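Local coordinates for ABC-type phosphate transport system, periplasmic component (Lactobacillus brevis, PDB 4ECF), which probably serves as the solute-binding component of an ABC importer, capturing phosphate for transport across the cytoplasmic membrane, at residues 15-20 with 77-82; 58-63 with 133-138; 82-87 with 176-181. All coordinates share one frame; numbering follows the deposited sequence.

Contact 1. Residues 15-20 with 77-82; sequences QPLVEA and RVAVVG. With EDO (1,2-ethanediol), chain I.
Val78 and Ala79, neighbours in one strand, both aim their side chains at Leu17, where regular alternation would turn one of them away. The pattern is consistent with a beta bulge: the backbones of both residues pair with Glu208 of strand 205-213, and Val78 has a psi of only -12°. Leu17 answers with a single methyl. Its CG lies anti to the backbone N (chi1 175°), which carries the branch out from helix 15-28 until CD2 stands 4.1 Å from Ala79 CB. The same CD2 comes within 4.5 Å of Val78 CG2, a looser touch, and the interface is small and wholly apolar. Val78 also leans on Val227 of helix 218-228. On a different side of the same turns the helix is polar: Gln15 NE2 donates to Glu19 OE2 (3.0 Å), approaching from above the carboxylate plane. The other oxygen, Glu19 OE1, accepts from O2 of an ethanediol at 2.7 Å, probably a crystallisation additive, whose carbons rest beside Gln15 and Pro16. An amphipathic helix lying with its apolar side on the central sheet in this way belongs to the alpha/beta lobe of the periplasmic binding protein fold.

Contact 2. Residues 58-63 with 133-138; sequences SDLFAG and TRATFE. With PO4 (phosphate ion), chain B.
Asp59 and Thr133 meet through the phosphate ion held between them. Thr133 grips one oxygen twice, its backbone N donating to phosphate O1 over 3.0 Å at 158° and its hydroxyl OG1 reaching the same O1 at 2.7 Å. Both donors converge because OG1 sits beside the backbone N (chi1 -55°), with the methyl CG2 turned off to pack on Ile83. From the other segment Asp59 OD2 approaches phosphate O4 to 2.5 Å, so close that one of the two acid groups probably holds a proton. Ser131, Gly132, Thr12, Thr41, Ala13 and Arg127 complete the shell with hydroxyls, backbone amides and a guanidinium.

Behind these groups stands a second layer. The other carboxylate oxygen, Asp59 OD1, is hydrogen-bonded to Ser11, and Asp59 N to Thr41, itself a phosphate ligand. Leu60 braces the loop against the helix: CD1 packs 4.0 Å from Ala135 CB, while CD2 passes 3.8 Å from Thr136 OG1, a hydroxyl bonded to Gly132 O. Ser58 OG donates to Leu60 O at 2.7 Å, in the carbonyl plane and on a lone pair, which ties the chain together across Asp59. On the helix, the salt bridge from Arg134 NE to Glu138 OE2 (3.1 Å) helps to place the guanidinium, whose NH1 bonds to Arg127 O.

Backbone amides at the start of helix 132-140 point into the anion, and the helix end would be expected to add favourable polarity. A carboxylate this close to an anion's oxygen would probably be tolerated only with a proton between them, and the site is then likely to select a protonated oxyanion, as in phosphate-binding relatives, where an aspartate helps exclude fully ionised sulfate.

Contact 3. Residues 82-87 with 176-181; sequences GITPIV and SYVNKT. With ACT (acetate ion), chain C.
Val178 supplies the apolar part of this contact through one methyl, CG2, which meets two side chains of strand 73-87. Thr84 CG2 is the nearer, 3.5 Å away, its side chain crossing that of Val178 at about a right angle; Ile86 CG2 lies 4.1 Å off and runs past in the opposite sense. The torsion of Thr84 decides which branch is offered: with OG1 anti to the backbone N (chi1 -176°), the hydroxyl swings over to donate to Pro85 O at 2.9 Å and the methyl is left to face the valine.

Segment 176-181 joins strands 169-174 and 183-187, both antiparallel partners of strand 73-87 in the mixed sheet of this alpha/beta periplasmic binding protein fold, so the loop must pass over that strand, and Val178 is where it touches down.

Polar interactions shape the loop itself. Asn179 OD1 accepts Thr181 N at 2.9 Å, from above its carbonyl plane, forming an Asx turn, while the Thr181 hydroxyl approaches the same oxygen on a lone pair. Tyr177 O is bonded to Arg160 NH1.

Ring contacts lie at the start of the loop. An acetate, probably from the crystallisation liquor, rests over one face of Tyr177, OXT being 3.9 Å above the ring plane, and also bonds to Arg160. A phenylalanine in place of Tyr177 would probably leave Thr12 O without the hydroxyl that bonds it, loosening the tie to the phosphate-binding loop.

All three contacts are buried, but they differ in what they bury. Contacts 1 and 3 share strand 73-87, meeting at Gly82: in one a helix rests on its earlier half, in the other a loop crosses its later half, and both do so through a few methyls, with polar groups kept to the margin. Contact 2 reverses this, placing an anion and its ligands at the centre and hydrocarbon behind. The three are also joined laterally. Ile83 packs against Thr136 and Pro85 against Phe137, Pro16 touches Tyr177, and Arg77 meets Phe61. The long strand thus underlies the phosphate site, while Val178 and its loop lie nearer the surface.

Contact 1. Residues 15-20 with 77-82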
ATOM      1  N   GLN A  15      -1.421  -4.003  -6.476  1.00 14.81           N
ATOM      2  CA  GLN A  15      -2.182  -4.718  -7.465  1.00 15.43           C
ATOM      3  C   GLN A  15      -2.507  -3.850  -8.693  1.00 15.86           C
ATOM      4  O   GLN A  15      -2.391  -4.314  -9.843  1.00 16.03           O
ATOM      5  CB  GLN A  15      -3.444  -5.285  -6.840  1.00 16.45           C
ATOM      6  CG  GLN A  15      -4.186  -6.248  -7.759  1.00 17.03           C
ATOM      7  CD  GLN A  15      -5.364  -6.914  -7.076  1.00 19.80           C
ATOM      8  OE1 GLN A  15      -5.511  -6.857  -5.852  1.00 19.69           O
ATOM      9  NE2 GLN A  15      -6.197  -7.589  -7.878  1.00 21.51           N
ATOM     10  N   PRO A  16      -2.936  -2.595  -8.493  1.00 17.11           N
ATOM     11  CA  PRO A  16      -3.309  -1.816  -9.698  1.00 17.02           C
ATOM     12  C   PRO A  16      -2.134  -1.603 -10.647  1.00 16.55           C
ATOM     13  O   PRO A  16      -2.315  -1.627 -11.881  1.00 17.47           O
ATOM     14  CB  PRO A  16      -3.807  -0.474  -9.106  1.00 18.60           C
ATOM     15  CG  PRO A  16      -4.206  -0.804  -7.690  1.00 20.11           C
ATOM     16  CD  PRO A  16      -3.270  -1.876  -7.243  1.00 18.65           C
ATOM     17  N   LEU A  17      -0.957  -1.355 -10.102  1.00 16.88           N
ATOM     18  CA  LEU A  17       0.230  -1.169 -10.961  1.00 16.68           C
ATOM     19  C   LEU A  17       0.621  -2.493 -11.683  1.00 18.17           C
ATOM     20  O   LEU A  17       0.961  -2.500 -12.895  1.00 16.48           O
ATOM     21  CB  LEU A  17       1.425  -0.662 -10.153  1.00 17.61           C
ATOM     22  CG  LEU A  17       2.753  -0.538 -10.884  1.00 19.50           C
ATOM     23  CD1 LEU A  17       2.608   0.363 -12.121  1.00 18.86           C
ATOM     24  CD2 LEU A  17       3.841  -0.014  -9.926  1.00 19.80           C
ATOM     25  N   VAL A  18       0.577  -3.600 -10.965  1.00 17.28           N
ATOM     26  CA  VAL A  18       0.915  -4.909 -11.553  1.00 15.13           C
ATOM     27  C   VAL A  18      -0.089  -5.301 -12.642  1.00 17.07           C
ATOM     28  O   VAL A  18       0.272  -5.769 -13.707  1.00 17.67           O
ATOM     29  CB  VAL A  18       1.163  -6.001 -10.483  1.00 16.99           C
ATOM     30  CG1 VAL A  18       1.539  -7.295 -11.186  1.00 19.03           C
ATOM     31  CG2 VAL A  18       2.260  -5.556  -9.505  1.00 19.15           C
ATOM     32  N   GLU A  19      -1.365  -5.039 -12.402  1.00 16.15           N
ATOM     33  CA  GLU A  19      -2.381  -5.310 -13.394  1.00 16.57           C
ATOM     34  C   GLU A  19      -2.197  -4.432 -14.642  1.00 16.34           C
ATOM     35  O   GLU A  19      -2.328  -4.882 -15.781  1.00 18.14           O
ATOM     36  CB  GLU A  19      -3.783  -5.093 -12.820  1.00 18.96           C
ATOM     37  CG  GLU A  19      -4.160  -6.167 -11.849  1.00 21.47           C
ATOM     38  CD  GLU A  19      -5.532  -5.989 -11.253  1.00 30.65           C
ATOM     39  OE1 GLU A  19      -6.019  -4.841 -11.248  1.00 32.88           O
ATOM     40  OE2 GLU A  19      -6.089  -7.004 -10.776  1.00 28.95           O
ATOM     41  N   ALA A  20      -1.963  -3.133 -14.431  1.00 17.19           N
ATOM     42  CA  ALA A  20      -1.809  -2.221 -15.583  1.00 16.52           C
ATOM     43  C   ALA A  20      -0.547  -2.531 -16.391  1.00 17.02           C
ATOM     44  O   ALA A  20      -0.592  -2.578 -17.641  1.00 16.67           O
ATOM     45  CB  ALA A  20      -1.837  -0.755 -15.150  1.00 16.86           C
ATOM     46  N   ARG A  77      12.611  -3.836  -6.077  1.00 16.80           N
ATOM     47  CA  ARG A  77      11.773  -2.672  -5.764  1.00 16.23           C
ATOM     48  C   ARG A  77      11.375  -1.938  -7.031  1.00 16.98           C
ATOM     49  O   ARG A  77      12.212  -1.774  -7.936  1.00 17.93           O
ATOM     50  CB  ARG A  77      12.440  -1.759  -4.736  1.00 16.35           C
ATOM     51  CG  ARG A  77      12.290  -2.257  -3.314  1.00 19.79           C
ATOM     52  CD  ARG A  77      12.900  -1.312  -2.300  1.00 19.49           C
ATOM     53  NE  ARG A  77      14.362  -1.435  -2.219  1.00 20.01           N
ATOM     54  CZ  ARG A  77      15.098  -0.682  -1.420  1.00 19.54           C
ATOM     55  NH1 ARG A  77      14.526   0.275  -0.698  1.00 21.02           N
ATOM     56  NH2 ARG A  77      16.401  -0.869  -1.350  1.00 20.16           N
ATOM     57  N   VAL A  78      10.113  -1.499  -7.117  1.00 16.39           N
ATOM     58  CA  VAL A  78       9.558  -0.966  -8.356  1.00 14.85           C
ATOM     59  C   VAL A  78       8.874   0.377  -8.206  1.00 17.01           C
ATOM     60  O   VAL A  78       8.580   1.034  -9.188  1.00 19.58           O
ATOM     61  CB  VAL A  78       8.600  -2.001  -8.991  1.00 14.31           C
ATOM     62  CG1 VAL A  78       9.320  -3.326  -9.253  1.00 16.47           C
ATOM     63  CG2 VAL A  78       7.318  -2.228  -8.173  1.00 16.15           C
ATOM     64  N   ALA A  79       8.626   0.797  -6.969  1.00 17.60           N
ATOM     65  CA  ALA A  79       7.813   1.997  -6.746  1.00 16.48           C
ATOM     66  C   ALA A  79       7.811   2.296  -5.253  1.00 16.87           C
ATOM     67  O   ALA A  79       8.249   1.465  -4.441  1.00 17.02           O
ATOM     68  CB  ALA A  79       6.384   1.765  -7.231  1.00 18.30           C
ATOM     69  N   VAL A  80       7.370   3.505  -4.925  1.00 16.99           N
ATOM     70  CA  VAL A  80       6.968   3.875  -3.557  1.00 17.12           C
ATOM     71  C   VAL A  80       5.465   4.148  -3.633  1.00 15.10           C
ATOM     72  O   VAL A  80       4.949   4.723  -4.617  1.00 17.71           O
ATOM     73  CB  VAL A  80       7.748   5.098  -3.040  1.00 18.80           C
ATOM     74  CG1 VAL A  80       7.056   5.716  -1.816  1.00 18.65           C
ATOM     75  CG2 VAL A  80       9.213   4.700  -2.806  1.00 18.78           C
ATOM     76  N   VAL A  81       4.730   3.706  -2.629  1.00 15.92           N
ATOM     77  CA  VAL A  81       3.284   3.984  -2.486  1.00 19.98           C
ATOM     78  C   VAL A  81       3.031   4.776  -1.198  1.00 18.57           C
ATOM     79  O   VAL A  81       3.544   4.422  -0.127  1.00 17.30           O
ATOM     80  CB  VAL A  81       2.466   2.676  -2.533  1.00 21.20           C
ATOM     81  CG1 VAL A  81       2.720   1.818  -1.277  1.00 22.28           C
ATOM     82  CG2 VAL A  81       0.996   2.962  -2.791  1.00 25.65           C
ATOM     83  N   GLY A  82       2.258   5.852  -1.320  1.00 18.28           N
ATOM     84  CA  GLY A  82       1.754   6.589  -0.182  1.00 19.21           C
ATOM     85  C   GLY A  82       0.501   5.938   0.366  1.00 18.47           C
ATOM     86  O   GLY A  82      -0.271   5.302  -0.382  1.00 17.46           O
TER
HETATM   87  C1  EDO I 307      -8.174  -4.332  -7.930  1.00 53.24           C
HETATM   88  O1  EDO I 307      -9.117  -3.529  -7.207  1.00 61.47           O
HETATM   89  C2  EDO I 307      -6.888  -3.541  -8.129  1.00 44.68           C
HETATM   90  O2  EDO I 307      -6.832  -2.975  -9.447  1.00 51.78           O

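Contact 2. Residues 58-63 with 133-138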
ATOM      1  N   SER A  58       4.503  -7.279  -2.634  1.00 15.53           N
ATOM      2  CA  SER A  58       4.606  -6.933  -1.223  1.00 15.95           C
ATOM      3  C   SER A  58       4.871  -5.431  -1.018  1.00 15.71           C
ATOM      4  O   SER A  58       5.706  -4.840  -1.717  1.00 17.99           O
ATOM      5  CB  SER A  58       5.733  -7.717  -0.593  1.00 17.51           C
ATOM      6  OG  SER A  58       5.960  -7.402   0.784  1.00 17.69           O
ATOM      7  N   ASP A  59       4.225  -4.861  -0.011  1.00 16.18           N
ATOM      8  CA  ASP A  59       4.548  -3.503   0.477  1.00 15.25           C
ATOM      9  C   ASP A  59       5.628  -3.477   1.524  1.00 15.69           C
ATOM     10  O   ASP A  59       6.018  -2.389   1.981  1.00 17.26           O
ATOM     11  CB  ASP A  59       3.300  -2.809   1.108  1.00 15.59           C
ATOM     12  CG  ASP A  59       2.057  -3.008   0.313  1.00 15.78           C
ATOM     13  OD1 ASP A  59       2.081  -2.866  -0.912  1.00 17.17           O
ATOM     14  OD2 ASP A  59       0.996  -3.243   0.951  1.00 16.38           O
ATOM     15  N   LEU A  60       6.096  -4.642   1.942  1.00 17.48           N
ATOM     16  CA  LEU A  60       7.060  -4.773   3.028  1.00 16.21           C
ATOM     17  C   LEU A  60       8.324  -5.513   2.561  1.00 17.63           C
ATOM     18  O   LEU A  60       8.289  -6.350   1.633  1.00 17.66           O
ATOM     19  CB  LEU A  60       6.457  -5.533   4.219  1.00 16.79           C
ATOM     20  CG  LEU A  60       5.157  -4.969   4.786  1.00 16.56           C
ATOM     21  CD1 LEU A  60       4.634  -5.874   5.918  1.00 18.07           C
ATOM     22  CD2 LEU A  60       5.316  -3.495   5.246  1.00 17.18           C
ATOM     23  N   PHE A  61       9.437  -5.272   3.229  1.00 19.02           N
ATOM     24  CA  PHE A  61      10.594  -6.174   3.085  1.00 18.73           C
ATOM     25  C   PHE A  61      10.224  -7.562   3.616  1.00 18.27           C
ATOM     26  O   PHE A  61       9.484  -7.661   4.626  1.00 18.36           O
ATOM     27  CB  PHE A  61      11.826  -5.597   3.789  1.00 21.43           C
ATOM     28  CG  PHE A  61      12.427  -4.423   3.067  1.00 22.04           C
ATOM     29  CD1 PHE A  61      11.912  -3.142   3.230  1.00 21.43           C
ATOM     30  CD2 PHE A  61      13.503  -4.586   2.231  1.00 21.99           C
ATOM     31  CE1 PHE A  61      12.467  -2.056   2.577  1.00 24.63           C
ATOM     32  CE2 PHE A  61      14.063  -3.502   1.561  1.00 25.61           C
ATOM     33  CZ  PHE A  61      13.548  -2.233   1.757  1.00 23.84           C
ATOM     34  N   ALA A  62      10.747  -8.619   2.974  1.00 20.29           N
ATOM     35  CA  ALA A  62      10.344  -9.980   3.307  1.00 21.20           C
ATOM     36  C   ALA A  62      10.585 -10.314   4.777  1.00 21.67           C
ATOM     37  O   ALA A  62       9.712 -10.937   5.447  1.00 24.31           O
ATOM     38  CB  ALA A  62      11.030 -10.989   2.411  1.00 20.97           C
ATOM     39  N   GLY A  63      11.715  -9.831   5.299  1.00 20.70           N
ATOM     40  CA  GLY A  63      12.076 -10.024   6.715  1.00 25.06           C
ATOM     41  C   GLY A  63      11.175  -9.404   7.776  1.00 25.69           C
ATOM     42  O   GLY A  63      11.303  -9.758   8.959  1.00 27.23           O
ATOM     43  N   THR A 133      -0.386  -2.473   4.069  1.00 16.90           N
ATOM     44  CA  THR A 133      -0.966  -1.124   4.339  1.00 15.28           C
ATOM     45  C   THR A 133      -1.134  -0.941   5.849  1.00 16.36           C
ATOM     46  O   THR A 133      -0.730   0.103   6.416  1.00 16.73           O
ATOM     47  CB  THR A 133      -2.300  -0.931   3.632  1.00 16.08           C
ATOM     48  OG1 THR A 133      -2.146  -1.191   2.214  1.00 16.70           O
ATOM     49  CG2 THR A 133      -2.713   0.541   3.798  1.00 15.43           C
ATOM     50  N   ARG A 134      -1.730  -1.930   6.489  1.00 17.23           N
ATOM     51  CA  ARG A 134      -1.923  -1.852   7.908  1.00 16.58           C
ATOM     52  C   ARG A 134      -0.578  -1.746   8.678  1.00 19.51           C
ATOM     53  O   ARG A 134      -0.447  -0.909   9.554  1.00 18.17           O
ATOM     54  CB  ARG A 134      -2.752  -3.006   8.443  1.00 16.73           C
ATOM     55  CG  ARG A 134      -2.883  -2.993   9.966  1.00 17.74           C
ATOM     56  CD  ARG A 134      -3.869  -4.024  10.439  1.00 21.29           C
ATOM     57  NE  ARG A 134      -3.928  -4.006  11.901  1.00 22.89           N
ATOM     58  CZ  ARG A 134      -4.859  -4.637  12.599  1.00 25.18           C
ATOM     59  NH1 ARG A 134      -5.800  -5.299  11.978  1.00 23.76           N
ATOM     60  NH2 ARG A 134      -4.850  -4.568  13.925  1.00 28.78           N
ATOM     61  N   ALA A 135       0.419  -2.576   8.328  1.00 17.59           N
ATOM     62  CA  ALA A 135       1.713  -2.515   8.998  1.00 19.21           C
ATOM     63  C   ALA A 135       2.355  -1.147   8.869  1.00 19.35           C
ATOM     64  O   ALA A 135       2.900  -0.598   9.817  1.00 18.19           O
ATOM     65  CB  ALA A 135       2.629  -3.618   8.482  1.00 19.99           C
ATOM     66  N   THR A 136       2.278  -0.588   7.661  1.00 18.32           N
ATOM     67  CA  THR A 136       2.912   0.708   7.372  1.00 17.56           C
ATOM     68  C   THR A 136       2.200   1.811   8.116  1.00 16.87           C
ATOM     69  O   THR A 136       2.830   2.707   8.703  1.00 17.78           O
ATOM     70  CB  THR A 136       2.943   0.967   5.838  1.00 18.92           C
ATOM     71  OG1 THR A 136       3.691  -0.086   5.219  1.00 18.14           O
ATOM     72  CG2 THR A 136       3.654   2.274   5.566  1.00 20.69           C
ATOM     73  N   PHE A 137       0.877   1.696   8.185  1.00 17.97           N
ATOM     74  CA  PHE A 137       0.044   2.709   8.820  1.00 16.43           C
ATOM     75  C   PHE A 137       0.295   2.709  10.343  1.00 16.90           C
ATOM     76  O   PHE A 137       0.515   3.772  10.959  1.00 16.80           O
ATOM     77  CB  PHE A 137      -1.436   2.487   8.486  1.00 16.34           C
ATOM     78  CG  PHE A 137      -2.352   3.533   9.083  1.00 17.37           C
ATOM     79  CD1 PHE A 137      -2.386   4.810   8.557  1.00 19.14           C
ATOM     80  CD2 PHE A 137      -3.180   3.238  10.178  1.00 19.64           C
ATOM     81  CE1 PHE A 137      -3.248   5.781   9.069  1.00 19.48           C
ATOM     82  CE2 PHE A 137      -4.022   4.219  10.710  1.00 20.44           C
ATOM     83  CZ  PHE A 137      -4.063   5.475  10.150  1.00 18.92           C
ATOM     84  N   GLU A 138       0.368   1.520  10.929  1.00 17.35           N
ATOM     85  CA  GLU A 138       0.638   1.432  12.392  1.00 17.05           C
ATOM     86  C   GLU A 138       2.016   1.985  12.744  1.00 19.99           C
ATOM     87  O   GLU A 138       2.164   2.740  13.711  1.00 20.11           O
ATOM     88  CB  GLU A 138       0.392  -0.014  12.910  1.00 22.40           C
ATOM     89  CG  GLU A 138      -1.105  -0.403  12.769  1.00 22.69           C
ATOM     90  CD  GLU A 138      -1.588  -1.658  13.507  1.00 33.46           C
ATOM     91  OE1 GLU A 138      -0.763  -2.540  13.793  1.00 33.21           O
ATOM     92  OE2 GLU A 138      -2.819  -1.786  13.747  1.00 38.30           O
TER
HETATM   93  P   PO4 B 300      -1.924  -4.770   1.263  1.00 16.89           P
HETATM   94  O1  PO4 B 300      -2.432  -3.844   2.362  1.00 18.46           O
HETATM   95  O2  PO4 B 300      -0.862  -5.703   1.720  1.00 15.66           O
HETATM   96  O3  PO4 B 300      -3.043  -5.497   0.570  1.00 16.14           O
HETATM   97  O4  PO4 B 300      -1.287  -3.865   0.099  1.00 16.24           O

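Contact 3. Residues 82-87 with 176-181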
ATOM      1  N   GLY A  82       2.258   5.852  -1.320  1.00 18.28           N
ATOM      2  CA  GLY A  82       1.754   6.589  -0.182  1.00 19.21           C
ATOM      3  C   GLY A  82       0.501   5.938   0.366  1.00 18.47           C
ATOM      4  O   GLY A  82      -0.271   5.302  -0.382  1.00 17.46           O
ATOM      5  N   ILE A  83       0.342   6.043   1.673  1.00 16.82           N
ATOM      6  CA  ILE A  83      -0.856   5.559   2.390  1.00 17.39           C
ATOM      7  C   ILE A  83      -1.479   6.735   3.131  1.00 18.07           C
ATOM      8  O   ILE A  83      -0.775   7.533   3.805  1.00 17.77           O
ATOM      9  CB  ILE A  83      -0.488   4.431   3.361  1.00 17.96           C
ATOM     10  CG1 ILE A  83       0.015   3.216   2.575  1.00 22.88           C
ATOM     11  CG2 ILE A  83      -1.680   4.071   4.307  1.00 18.24           C
ATOM     12  CD1 ILE A  83       0.896   2.324   3.415  1.00 25.48           C
ATOM     13  N   THR A  84      -2.798   6.824   3.035  1.00 19.22           N
ATOM     14  CA  THR A  84      -3.536   7.926   3.655  1.00 17.48           C
ATOM     15  C   THR A  84      -4.754   7.424   4.444  1.00 17.77           C
ATOM     16  O   THR A  84      -5.420   6.477   4.036  1.00 17.62           O
ATOM     17  CB  THR A  84      -3.999   8.965   2.645  1.00 17.60           C
ATOM     18  OG1 THR A  84      -4.635  10.061   3.331  1.00 18.94           O
ATOM     19  CG2 THR A  84      -4.968   8.416   1.628  1.00 19.42           C
ATOM     20  N   PRO A  85      -5.003   8.035   5.601  1.00 17.31           N
ATOM     21  CA  PRO A  85      -6.332   7.826   6.206  1.00 17.07           C
ATOM     22  C   PRO A  85      -7.406   8.344   5.270  1.00 17.60           C
ATOM     23  O   PRO A  85      -7.192   9.300   4.495  1.00 18.06           O
ATOM     24  CB  PRO A  85      -6.304   8.673   7.474  1.00 19.23           C
ATOM     25  CG  PRO A  85      -4.949   9.242   7.606  1.00 20.51           C
ATOM     26  CD  PRO A  85      -4.244   9.088   6.299  1.00 18.28           C
ATOM     27  N   ILE A  86      -8.552   7.652   5.281  1.00 16.87           N
ATOM     28  CA  ILE A  86      -9.722   8.072   4.562  1.00 17.00           C
ATOM     29  C   ILE A  86     -10.920   8.015   5.474  1.00 17.61           C
ATOM     30  O   ILE A  86     -10.997   7.181   6.356  1.00 17.21           O
ATOM     31  CB  ILE A  86     -10.007   7.194   3.302  1.00 17.70           C
ATOM     32  CG1 ILE A  86     -10.045   5.689   3.621  1.00 19.19           C
ATOM     33  CG2 ILE A  86      -8.950   7.460   2.194  1.00 18.07           C
ATOM     34  CD1 ILE A  86     -10.761   4.862   2.554  1.00 17.98           C
ATOM     35  N   VAL A  87     -11.838   8.951   5.280  1.00 16.78           N
ATOM     36  CA  VAL A  87     -13.046   9.007   6.072  1.00 17.60           C
ATOM     37  C   VAL A  87     -14.279   9.127   5.203  1.00 18.63           C
ATOM     38  O   VAL A  87     -14.223   9.545   4.061  1.00 18.97           O
ATOM     39  CB  VAL A  87     -13.026  10.169   7.083  1.00 19.56           C
ATOM     40  CG1 VAL A  87     -11.865  10.031   8.068  1.00 19.58           C
ATOM     41  CG2 VAL A  87     -12.996  11.516   6.374  1.00 19.39           C
ATOM     42  N   SER A 176      -3.543   5.590  -4.600  1.00 30.41           N
ATOM     43  CA  SER A 176      -4.306   5.361  -5.861  1.00 40.10           C
ATOM     44  C   SER A 176      -5.799   5.088  -5.654  1.00 37.47           C
ATOM     45  O   SER A 176      -6.653   5.403  -6.524  1.00 29.57           O
ATOM     46  CB  SER A 176      -3.753   4.187  -6.633  1.00 43.89           C
ATOM     47  OG  SER A 176      -4.418   3.000  -6.257  1.00 45.30           O
ATOM     48  N   TYR A 177      -6.122   4.478  -4.511  1.00 24.45           N
ATOM     49  CA  TYR A 177      -7.490   4.120  -4.280  1.00 23.50           C
ATOM     50  C   TYR A 177      -8.343   5.316  -3.905  1.00 23.78           C
ATOM     51  O   TYR A 177      -9.557   5.220  -3.896  1.00 25.55           O
ATOM     52  CB  TYR A 177      -7.599   3.046  -3.181  1.00 21.59           C
ATOM     53  CG  TYR A 177      -7.236   1.632  -3.633  1.00 19.22           C
ATOM     54  CD1 TYR A 177      -5.903   1.206  -3.730  1.00 18.91           C
ATOM     55  CD2 TYR A 177      -8.236   0.731  -4.016  1.00 21.11           C
ATOM     56  CE1 TYR A 177      -5.579  -0.053  -4.187  1.00 18.56           C
ATOM     57  CE2 TYR A 177      -7.918  -0.544  -4.457  1.00 19.44           C
ATOM     58  CZ  TYR A 177      -6.590  -0.944  -4.567  1.00 17.85           C
ATOM     59  OH  TYR A 177      -6.342  -2.245  -4.961  1.00 20.66           O
ATOM     60  N   VAL A 178      -7.729   6.445  -3.547  1.00 25.94           N
ATOM     61  CA  VAL A 178      -8.531   7.588  -3.161  1.00 28.37           C
ATOM     62  C   VAL A 178      -9.320   8.099  -4.378  1.00 27.13           C
ATOM     63  O   VAL A 178      -8.731   8.271  -5.442  1.00 28.14           O
ATOM     64  CB  VAL A 178      -7.660   8.733  -2.558  1.00 31.08           C
ATOM     65  CG1 VAL A 178      -8.528   9.955  -2.290  1.00 30.03           C
ATOM     66  CG2 VAL A 178      -6.946   8.251  -1.282  1.00 31.66           C
ATOM     67  N   ASN A 179     -10.622   8.281  -4.200  1.00 30.91           N
ATOM     68  CA  ASN A 179     -11.519   8.852  -5.212  1.00 37.55           C
ATOM     69  C   ASN A 179     -12.631   9.671  -4.551  1.00 38.32           C
ATOM     70  O   ASN A 179     -12.644   9.829  -3.321  1.00 32.69           O
ATOM     71  CB  ASN A 179     -12.070   7.747  -6.162  1.00 35.84           C
ATOM     72  CG  ASN A 179     -13.080   6.791  -5.502  1.00 38.96           C
ATOM     73  OD1 ASN A 179     -13.694   7.096  -4.492  1.00 35.90           O
ATOM     74  ND2 ASN A 179     -13.272   5.626  -6.121  1.00 37.42           N
ATOM     75  N   LYS A 180     -13.569  10.164  -5.364  1.00 37.21           N
ATOM     76  CA  LYS A 180     -14.627  11.074  -4.926  1.00 41.95           C
ATOM     77  C   LYS A 180     -15.607  10.490  -3.915  1.00 36.02           C
ATOM     78  O   LYS A 180     -16.364  11.242  -3.290  1.00 35.98           O
ATOM     79  CB  LYS A 180     -15.443  11.567  -6.138  1.00 50.67           C
ATOM     80  CG  LYS A 180     -14.708  12.523  -7.063  1.00 62.34           C
ATOM     81  CD  LYS A 180     -15.622  13.061  -8.165  1.00 67.31           C
ATOM     82  CE  LYS A 180     -15.957  12.008  -9.214  1.00 64.49           C
ATOM     83  NZ  LYS A 180     -14.755  11.570  -9.979  1.00 64.80           N
ATOM     84  N   THR A 181     -15.611   9.167  -3.740  1.00 31.48           N
ATOM     85  CA  THR A 181     -16.533   8.543  -2.787  1.00 33.19           C
ATOM     86  C   THR A 181     -16.062   8.655  -1.322  1.00 27.81           C
ATOM     87  O   THR A 181     -16.849   8.426  -0.413  1.00 32.54           O
ATOM     88  CB  THR A 181     -16.775   7.055  -3.113  1.00 32.57           C
ATOM     89  OG1 THR A 181     -15.558   6.335  -2.945  1.00 30.61           O
ATOM     90  CG2 THR A 181     -17.279   6.873  -4.572  1.00 34.70           C
TER
HETATM   91  C   ACT C 301      -8.059   1.547  -7.902  1.00 50.21           C
HETATM   92  O   ACT C 301      -8.785   2.548  -7.715  1.00 42.50           O
HETATM   93  OXT ACT C 301      -6.820   1.650  -7.818  1.00 49.86           O
HETATM   94  CH3 ACT C 301      -8.700   0.223  -8.218  1.00 49.74           C